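PDB 1BVP: core protein VP7 from Bluetongue virus, which forms trimeric capsomers of the virus inner capsid, 260 of which assemble on a scaffold of VP3, and probably also binds receptors on the host cell surface. Local coordinates for residues G169-Q172 with Q173-G177; D216-A219 with G220-I223; L257-Y260 with P261-A265. All coordinates share one frame; numbering follows the deposited sequence.

Contact 1. Residues G169-Q172 with Q173-G177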
ATOM      1  N   GLY A 169     -27.191  25.574  14.260  1.00 40.24           N
ATOM      2  CA  GLY A 169     -26.157  26.370  13.617  1.00 36.39           C
ATOM      3  C   GLY A 169     -25.395  25.626  12.542  1.00 36.03           C
ATOM      4  O   GLY A 169     -25.554  24.415  12.353  1.00 38.26           O
ATOM      5  N   ASP A 170     -24.620  26.380  11.775  1.00 37.79           N
ATOM      6  CA  ASP A 170     -23.817  25.829  10.689  1.00 36.82           C
ATOM      7  C   ASP A 170     -22.420  25.607  11.244  1.00 39.02           C
ATOM      8  O   ASP A 170     -21.861  26.459  11.932  1.00 40.20           O
ATOM      9  CB  ASP A 170     -23.787  26.788   9.492  1.00 34.25           C
ATOM     10  CG  ASP A 170     -25.050  26.701   8.623  1.00 35.49           C
ATOM     11  OD1 ASP A 170     -25.960  25.852   8.894  1.00 30.01           O
ATOM     12  OD2 ASP A 170     -25.111  27.493   7.641  1.00 36.85           O
ATOM     13  N   VAL A 171     -21.810  24.509  10.846  1.00 38.78           N
ATOM     14  CA  VAL A 171     -20.522  24.147  11.381  1.00 35.46           C
ATOM     15  C   VAL A 171     -19.365  24.046  10.356  1.00 35.64           C
ATOM     16  O   VAL A 171     -18.189  23.997  10.733  1.00 35.51           O
ATOM     17  CB  VAL A 171     -20.771  22.863  12.185  1.00 34.30           C
ATOM     18  CG1 VAL A 171     -19.625  21.956  12.149  1.00 42.08           C
ATOM     19  CG2 VAL A 171     -21.120  23.228  13.579  1.00 29.36           C
ATOM     20  N   GLN A 172     -19.682  24.165   9.071  1.00 31.55           N
ATOM     21  CA  GLN A 172     -18.674  24.041   8.021  1.00 27.41           C
ATOM     22  C   GLN A 172     -17.386  24.848   8.065  1.00 27.85           C
ATOM     23  O   GLN A 172     -16.364  24.349   7.631  1.00 37.46           O
ATOM     24  CB  GLN A 172     -19.291  24.285   6.671  1.00 27.89           C
ATOM     25  CG  GLN A 172     -19.837  25.676   6.543  1.00 29.31           C
ATOM     26  CD  GLN A 172     -21.328  25.712   6.707  1.00 30.68           C
ATOM     27  OE1 GLN A 172     -21.943  24.795   7.282  1.00 29.45           O
ATOM     28  NE2 GLN A 172     -21.937  26.740   6.146  1.00 33.97           N
ATOM     29  N   GLN A 173     -17.411  26.086   8.542  1.00 23.37           N
ATOM     30  CA  GLN A 173     -16.198  26.894   8.533  1.00 25.54           C
ATOM     31  C   GLN A 173     -15.019  26.359   9.309  1.00 23.03           C
ATOM     32  O   GLN A 173     -13.885  26.784   9.068  1.00 24.97           O
ATOM     33  CB  GLN A 173     -16.461  28.376   8.877  1.00 41.18           C
ATOM     34  CG  GLN A 173     -17.327  28.649  10.111  1.00 64.57           C
ATOM     35  CD  GLN A 173     -18.825  28.245   9.952  1.00 77.61           C
ATOM     36  OE1 GLN A 173     -19.357  28.124   8.832  1.00 78.99           O
ATOM     37  NE2 GLN A 173     -19.497  28.033  11.090  1.00 81.44           N
ATOM     38  N   ILE A 174     -15.261  25.424  10.224  1.00 20.59           N
ATOM     39  CA  ILE A 174     -14.172  24.846  11.043  1.00 21.16           C
ATOM     40  C   ILE A 174     -13.283  23.985  10.122  1.00 25.52           C
ATOM     41  O   ILE A 174     -12.065  23.853  10.337  1.00 29.14           O
ATOM     42  CB  ILE A 174     -14.778  24.012  12.257  1.00 19.14           C
ATOM     43  CG1 ILE A 174     -13.709  23.444  13.180  1.00 18.09           C
ATOM     44  CG2 ILE A 174     -15.617  22.849  11.769  1.00 22.39           C
ATOM     45  CD1 ILE A 174     -13.016  24.459  14.005  1.00 22.07           C
ATOM     46  N   PHE A 175     -13.915  23.456   9.070  1.00 26.32           N
ATOM     47  CA  PHE A 175     -13.285  22.611   8.060  1.00 25.52           C
ATOM     48  C   PHE A 175     -12.621  23.359   6.910  1.00 31.39           C
ATOM     49  O   PHE A 175     -11.794  22.783   6.198  1.00 39.64           O
ATOM     50  CB  PHE A 175     -14.320  21.699   7.419  1.00 20.58           C
ATOM     51  CG  PHE A 175     -14.850  20.647   8.329  1.00 24.39           C
ATOM     52  CD1 PHE A 175     -14.159  19.453   8.509  1.00 26.41           C
ATOM     53  CD2 PHE A 175     -16.055  20.823   8.985  1.00 24.08           C
ATOM     54  CE1 PHE A 175     -14.669  18.443   9.332  1.00 23.59           C
ATOM     55  CE2 PHE A 175     -16.577  19.824   9.811  1.00 21.15           C
ATOM     56  CZ  PHE A 175     -15.888  18.635   9.985  1.00 21.57           C
ATOM     57  N   GLN A 176     -13.002  24.614   6.699  1.00 30.23           N
ATOM     58  CA  GLN A 176     -12.502  25.406   5.572  1.00 29.17           C
ATOM     59  C   GLN A 176     -11.129  26.040   5.716  1.00 31.55           C
ATOM     60  O   GLN A 176     -10.572  26.082   6.819  1.00 33.63           O
ATOM     61  CB  GLN A 176     -13.598  26.388   5.112  1.00 27.36           C
ATOM     62  CG  GLN A 176     -14.901  25.581   4.756  1.00 35.32           C
ATOM     63  CD  GLN A 176     -16.121  26.426   4.402  1.00 46.42           C
ATOM     64  OE1 GLN A 176     -16.192  27.621   4.741  1.00 55.68           O
ATOM     65  NE2 GLN A 176     -17.101  25.808   3.725  1.00 44.11           N
ATOM     66  N   GLY A 177     -10.513  26.354   4.573  1.00 34.20           N
ATOM     67  CA  GLY A 177      -9.191  26.969   4.565  1.00 36.78           C
ATOM     68  C   GLY A 177      -7.979  26.068   4.763  1.00 42.27           C
ATOM     69  O   GLY A 177      -6.844  26.516   4.617  1.00 47.06           O
TER
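Val-171 and Ile-174 form the apolar side of this one-turn contact. Their branches lie side by side and point the same way, with Val-171 CG1 4.1 Å from Ile-174 CG2. Next to them the Phe-175 ring approaches more loosely, its CE2 4.4 Å from Val-171 CG1, while the carbonyl Gln-172 O lies in the ring plane at its edge. This buried side leans on Ile-159 of strand 158-163, and the Phe-175 ring also meets Trp-225 edge-to-face.

The backbone evidence for the turn is two consecutive bonds that each span three residues. Ile-174 N reaches Val-171 O at 3.3 Å and is nearly straight, with an N-H...O angle of 170°. Phe-175 N reaches Gln-172 O at 3.0 Å, and Gln-176 N adds a weak bond to the same oxygen.

The more exposed side is built from glutamines and is less closely knit. Gln-173 CG sits between its backbone N and carbonyl carbon (chi1 48°), and a bend at the next torsion folds the amide back along the chain. Its NE2 thereby donates to Asp-170 O at 3.0 Å, from 50° above the carbonyl plane. Gln-173 OE1 passes Gln-172 CG at 3.4 Å without bonding it. The amide of Gln-172 is engaged elsewhere, OE1 accepting from Leu-231 N, and Gln-176 NE2 donates to Gly-227 O. Two successive i+3 to i bonds, with helical backbone angles at 173-175, are consistent with a short 3-10-like turn, which here follows strand 168-170 in the beta-sandwich domain.

Contact 2. Residues D216-A219 with G220-I223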
ATOM      1  N   ASP A 216     -31.114  15.368   5.619  1.00 31.25           N
ATOM      2  CA  ASP A 216     -30.792  14.754   6.889  1.00 36.76           C
ATOM      3  C   ASP A 216     -29.925  13.531   6.808  1.00 34.51           C
ATOM      4  O   ASP A 216     -30.276  12.572   6.124  1.00 40.33           O
ATOM      5  CB  ASP A 216     -32.088  14.401   7.615  1.00 45.39           C
ATOM      6  CG  ASP A 216     -32.071  14.824   9.055  1.00 51.26           C
ATOM      7  OD1 ASP A 216     -32.145  16.069   9.331  1.00 49.60           O
ATOM      8  OD2 ASP A 216     -31.965  13.892   9.896  1.00 56.67           O
ATOM      9  N   MET A 217     -28.842  13.522   7.579  1.00 30.73           N
ATOM     10  CA  MET A 217     -27.923  12.392   7.592  1.00 25.84           C
ATOM     11  C   MET A 217     -27.917  11.610   8.907  1.00 28.02           C
ATOM     12  O   MET A 217     -27.841  12.197   9.979  1.00 33.43           O
ATOM     13  CB  MET A 217     -26.498  12.858   7.271  1.00 26.85           C
ATOM     14  CG  MET A 217     -26.326  13.681   5.962  1.00 33.13           C
ATOM     15  SD  MET A 217     -26.750  12.878   4.340  1.00 32.95           S
ATOM     16  CE  MET A 217     -26.821  11.049   4.782  1.00 37.64           C
ATOM     17  N   ARG A 218     -28.017  10.286   8.816  1.00 29.92           N
ATOM     18  CA  ARG A 218     -27.985   9.411   9.982  1.00 32.18           C
ATOM     19  C   ARG A 218     -26.612   9.397  10.631  1.00 32.40           C
ATOM     20  O   ARG A 218     -25.590   9.633   9.985  1.00 38.44           O
ATOM     21  CB  ARG A 218     -28.285   7.984   9.583  1.00 41.94           C
ATOM     22  CG  ARG A 218     -29.655   7.761   9.017  1.00 63.62           C
ATOM     23  CD  ARG A 218     -29.951   6.275   9.061  1.00 79.92           C
ATOM     24  NE  ARG A 218     -29.517   5.726  10.351  1.00 91.44           N
ATOM     25  CZ  ARG A 218     -29.591   4.446  10.695  1.00 95.49           C
ATOM     26  NH1 ARG A 218     -30.094   3.546   9.849  1.00 94.93           N
ATOM     27  NH2 ARG A 218     -29.156   4.069  11.895  1.00 97.03           N
ATOM     28  N   ALA A 219     -26.573   9.056  11.904  1.00 31.84           N
ATOM     29  CA  ALA A 219     -25.307   8.996  12.599  1.00 25.51           C
ATOM     30  C   ALA A 219     -24.737   7.628  12.317  1.00 25.30           C
ATOM     31  O   ALA A 219     -25.487   6.695  12.001  1.00 23.76           O
ATOM     32  CB  ALA A 219     -25.516   9.165  14.061  1.00 22.79           C
ATOM     33  N   GLY A 220     -23.413   7.523  12.420  1.00 24.81           N
ATOM     34  CA  GLY A 220     -22.720   6.260  12.219  1.00 22.15           C
ATOM     35  C   GLY A 220     -22.667   5.661  10.830  1.00 20.54           C
ATOM     36  O   GLY A 220     -22.486   4.464  10.691  1.00 24.14           O
ATOM     37  N   ARG A 221     -22.793   6.498   9.812  1.00 22.30           N
ATOM     38  CA  ARG A 221     -22.763   6.085   8.426  1.00 25.34           C
ATOM     39  C   ARG A 221     -21.888   7.122   7.743  1.00 29.99           C
ATOM     40  O   ARG A 221     -21.952   8.326   8.083  1.00 34.71           O
ATOM     41  CB  ARG A 221     -24.176   6.132   7.813  1.00 32.13           C
ATOM     42  CG  ARG A 221     -24.818   4.769   7.585  1.00 46.55           C
ATOM     43  CD  ARG A 221     -25.331   4.159   8.881  1.00 63.70           C
ATOM     44  NE  ARG A 221     -25.205   2.697   8.914  1.00 76.75           N
ATOM     45  CZ  ARG A 221     -25.077   1.962  10.027  1.00 82.60           C
ATOM     46  NH1 ARG A 221     -25.061   2.530  11.242  1.00 79.49           N
ATOM     47  NH2 ARG A 221     -24.916   0.642   9.923  1.00 85.17           N
ATOM     48  N   ILE A 222     -21.061   6.661   6.805  1.00 30.16           N
ATOM     49  CA  ILE A 222     -20.172   7.555   6.057  1.00 25.78           C
ATOM     50  C   ILE A 222     -20.941   8.507   5.163  1.00 22.53           C
ATOM     51  O   ILE A 222     -21.837   8.100   4.427  1.00 24.52           O
ATOM     52  CB  ILE A 222     -19.146   6.779   5.198  1.00 17.65           C
ATOM     53  CG1 ILE A 222     -18.216   6.017   6.120  1.00 17.62           C
ATOM     54  CG2 ILE A 222     -18.267   7.743   4.430  1.00 11.78           C
ATOM     55  CD1 ILE A 222     -17.376   5.030   5.410  1.00 23.05           C
ATOM     56  N   ILE A 223     -20.533   9.763   5.195  1.00 19.05           N
ATOM     57  CA  ILE A 223     -21.149  10.796   4.421  1.00 16.27           C
ATOM     58  C   ILE A 223     -20.108  11.401   3.489  1.00 19.90           C
ATOM     59  O   ILE A 223     -19.015  11.786   3.908  1.00 21.13           O
ATOM     60  CB  ILE A 223     -21.649  11.905   5.359  1.00 19.65           C
ATOM     61  CG1 ILE A 223     -22.819  11.405   6.194  1.00 20.15           C
ATOM     62  CG2 ILE A 223     -21.994  13.176   4.581  1.00 15.68           C
ATOM     63  CD1 ILE A 223     -23.021  12.253   7.432  1.00 18.38           C
TER
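Arg-218 and Arg-221 bring their guanidinium groups near each other, neither stacked on the other: each terminal nitrogen comes obliquely to its partner's plane, Arg-218 NH2 lying 4.4 Å from Arg-221 NH1. At the edge of the Arg-221 group, near its plane, is the carbonyl Ala-219 O, which is 4.0 Å from Arg-221 CD. That spacing gives proximity and not a bond. Both cations face carboxylates of the second subunit, Glu-133 for Arg-218 and Glu-131 for Arg-221, through long, weak ion pairs. These acids may partly offset the like charge, and the poor order of Arg-218 agrees with so loose a hold.

The firmer part is apolar. Met-217 and Ile-223 approach across the loop, and the root of the methionine does the touching: CB is 3.5 Å from Ile-223 CD1, and Met-217 CG is 3.9 Å from the same methyl. The sulfur lies farther off, SD being 4.9 Å from Ile-223 CD1. Ile-223 manages this by an extended arm (chi2 160°) that carries CD1 out to the methionine.

Between these ends the backbone reverses direction at Ala-219 and Gly-220, whose angles approximate the two central positions of a type II turn. Gly-220 takes the positive phi, 69°, but Arg-218 O and Arg-221 N stay 4.2 Å apart, so the turn has no closing bond.

Its anchors lie on two neighbouring strands. Trp-188 of strand 183-195 donates NE1 to Met-217 O, shares a backbone bond with Gly-220 and packs on Ala-219. Met-217 pairs with Val-210 of strand 209-212, whereas Ile-223 pairs with Leu-186 of strand 183-195, so the loop passes from strand 215-217, outermost in its sheet within this chain, to strand 223-225 of the other sheet.

Contact 3. Residues L257-Y260 with P261-A265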
ATOM      1  N   LEU A 257       1.835   8.401  -2.178  1.00 18.81           N
ATOM      2  CA  LEU A 257       2.770   7.335  -2.504  1.00 11.25           C
ATOM      3  C   LEU A 257       2.130   6.248  -3.385  1.00 11.47           C
ATOM      4  O   LEU A 257       2.759   5.252  -3.686  1.00 15.82           O
ATOM      5  CB  LEU A 257       3.279   6.725  -1.208  1.00  5.39           C
ATOM      6  CG  LEU A 257       4.723   6.968  -0.797  1.00  9.65           C
ATOM      7  CD1 LEU A 257       5.323   8.220  -1.370  1.00  7.84           C
ATOM      8  CD2 LEU A 257       4.766   6.959   0.688  1.00  9.46           C
ATOM      9  N   ASN A 258       0.854   6.399  -3.718  1.00  9.24           N
ATOM     10  CA  ASN A 258       0.174   5.436  -4.567  1.00 10.69           C
ATOM     11  C   ASN A 258      -0.003   6.005  -5.963  1.00 13.28           C
ATOM     12  O   ASN A 258      -0.901   5.588  -6.656  1.00 17.16           O
ATOM     13  CB  ASN A 258      -1.223   5.126  -4.061  1.00 17.06           C
ATOM     14  CG  ASN A 258      -1.234   4.481  -2.696  1.00 21.68           C
ATOM     15  OD1 ASN A 258      -1.775   5.045  -1.763  1.00 27.16           O
ATOM     16  ND2 ASN A 258      -0.702   3.278  -2.585  1.00 21.51           N
ATOM     17  N   GLN A 259       0.796   6.995  -6.353  1.00 10.61           N
ATOM     18  CA  GLN A 259       0.683   7.595  -7.688  1.00  7.80           C
ATOM     19  C   GLN A 259       1.274   6.690  -8.776  1.00 12.11           C
ATOM     20  O   GLN A 259       0.876   6.734  -9.946  1.00 13.24           O
ATOM     21  CB  GLN A 259       1.410   8.933  -7.710  1.00  2.59           C
ATOM     22  CG  GLN A 259       2.822   8.830  -7.250  1.00  2.00           C
ATOM     23  CD  GLN A 259       3.575  10.124  -7.364  1.00 10.07           C
ATOM     24  OE1 GLN A 259       3.848  10.595  -8.464  1.00 18.29           O
ATOM     25  NE2 GLN A 259       3.951  10.695  -6.232  1.00 12.77           N
ATOM     26  N   TYR A 260       2.192   5.831  -8.351  1.00 13.39           N
ATOM     27  CA  TYR A 260       2.878   4.917  -9.227  1.00 10.27           C
ATOM     28  C   TYR A 260       2.894   3.569  -8.508  1.00 13.25           C
ATOM     29  O   TYR A 260       3.210   3.518  -7.333  1.00 15.04           O
ATOM     30  CB  TYR A 260       4.308   5.438  -9.482  1.00  5.88           C
ATOM     31  CG  TYR A 260       5.099   4.511 -10.376  1.00 13.16           C
ATOM     32  CD1 TYR A 260       5.814   3.440  -9.821  1.00 14.16           C
ATOM     33  CD2 TYR A 260       5.050   4.626 -11.781  1.00 10.93           C
ATOM     34  CE1 TYR A 260       6.438   2.514 -10.619  1.00 17.01           C
ATOM     35  CE2 TYR A 260       5.688   3.697 -12.594  1.00 12.59           C
ATOM     36  CZ  TYR A 260       6.370   2.644 -11.997  1.00 16.87           C
ATOM     37  OH  TYR A 260       6.950   1.665 -12.729  1.00 17.63           O
ATOM     38  N   PRO A 261       2.606   2.456  -9.220  1.00 13.94           N
ATOM     39  CA  PRO A 261       2.599   1.136  -8.584  1.00  8.39           C
ATOM     40  C   PRO A 261       3.825   0.797  -7.770  1.00  9.00           C
ATOM     41  O   PRO A 261       4.933   0.808  -8.270  1.00 16.29           O
ATOM     42  CB  PRO A 261       2.367   0.163  -9.739  1.00  2.00           C
ATOM     43  CG  PRO A 261       2.490   1.002 -10.971  1.00  7.88           C
ATOM     44  CD  PRO A 261       2.173   2.375 -10.627  1.00  9.38           C
ATOM     45  N   ALA A 262       3.582   0.468  -6.503  1.00  9.95           N
ATOM     46  CA  ALA A 262       4.598   0.128  -5.521  1.00  4.11           C
ATOM     47  C   ALA A 262       5.727   1.124  -5.342  1.00  5.21           C
ATOM     48  O   ALA A 262       6.838   0.742  -4.907  1.00 11.18           O
ATOM     49  CB  ALA A 262       5.130  -1.259  -5.706  1.00  2.05           C
ATOM     50  N   LEU A 263       5.402   2.414  -5.494  1.00  5.09           N
ATOM     51  CA  LEU A 263       6.401   3.481  -5.313  1.00  7.96           C
ATOM     52  C   LEU A 263       7.139   3.324  -3.966  1.00 13.42           C
ATOM     53  O   LEU A 263       8.364   3.483  -3.878  1.00 16.14           O
ATOM     54  CB  LEU A 263       5.735   4.852  -5.374  1.00  3.64           C
ATOM     55  CG  LEU A 263       6.508   5.967  -6.072  1.00  7.29           C
ATOM     56  CD1 LEU A 263       6.145   7.296  -5.442  1.00  3.51           C
ATOM     57  CD2 LEU A 263       7.975   5.727  -6.006  1.00  2.06           C
ATOM     58  N   THR A 264       6.388   2.966  -2.923  1.00 12.32           N
ATOM     59  CA  THR A 264       6.970   2.797  -1.606  1.00 10.77           C
ATOM     60  C   THR A 264       8.056   1.724  -1.595  1.00  7.94           C
ATOM     61  O   THR A 264       9.133   1.928  -1.050  1.00  8.83           O
ATOM     62  CB  THR A 264       5.888   2.459  -0.564  1.00 17.01           C
ATOM     63  OG1 THR A 264       4.776   3.341  -0.729  1.00 21.66           O
ATOM     64  CG2 THR A 264       6.427   2.665   0.828  1.00 11.86           C
ATOM     65  N   ALA A 265       7.785   0.584  -2.219  1.00  7.47           N
ATOM     66  CA  ALA A 265       8.758  -0.495  -2.259  1.00  2.13           C
ATOM     67  C   ALA A 265      10.015  -0.058  -3.018  1.00  5.59           C
ATOM     68  O   ALA A 265      11.129  -0.490  -2.678  1.00 14.57           O
ATOM     69  CB  ALA A 265       8.147  -1.693  -2.887  1.00  2.08           C
TER
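Tyr-260 carries Pro-261 on one face of its ring. Pro-261 CD stands 3.8 Å from the ring centroid and only 18° off the normal, a CH-pi contact displaced toward the rim at CG, where the gap to Pro-261 CD is 3.6 Å. The two side chains cross at about a right angle. With Tyr-260 CG anti to the backbone N (chi1 179°), the ring lies beside its own carbonyl carbon, which is where the next residue begins. Elsewhere the tyrosine side chain packs on Arg-111 and Val-112 of helix 103-116 and on Leu-311 of helix 304-323.

Tyr-260 to Leu-263 form a type II beta turn, closed by Leu-263 N donating to Tyr-260 O at 3.1 Å with an N-H...O angle of 143°. Pro-261 fits the first central position, Ala-262 the second with positive phi, and Ala-262 is also the N-cap residue of helix 263-271. The turn therefore delivers the chain straight into the helix.

Leu-263, at the first helical position, points back at the 257-260 segment. Its CG meets Tyr-260 CB at 4.1 Å, and its CD1 lies against Gln-259 CG (4.1 Å), crossed obliquely, and, a little farther, Leu-257 CD1 (4.3 Å). The amide of Gln-259 is steadied from outside, NE2 donating to Pro-301 O and Thr-256 O. One helix position later, Thr-264 OG1 lies 3.6 Å from Leu-257 CG, the two side chains at roughly a right angle. At the trimer interface Pro-261 packs on Ala-262 of the second subunit, and in turn Ala-262 packs on Pro-261 of the third.

From the N terminus the three contacts follow in series; none nests in or crosses another. Contact 1 closes the turn after strand 168-170, and contact 2 the loop between strands 215-217 and 223-225. Both belong to the beta-sandwich domain and reach one sheet, with centres about 17 Å apart and nearest atoms about 10 Å apart, not touching. The chain then runs along strand 241-252 to contact 3, which turns it into helix 263-271 of the helical domain. Its centre is about 33 Å from each of the others. Contacts 2 and 3 both meet the second subunit, so both domains lie against a neighbouring subunit at these contacts.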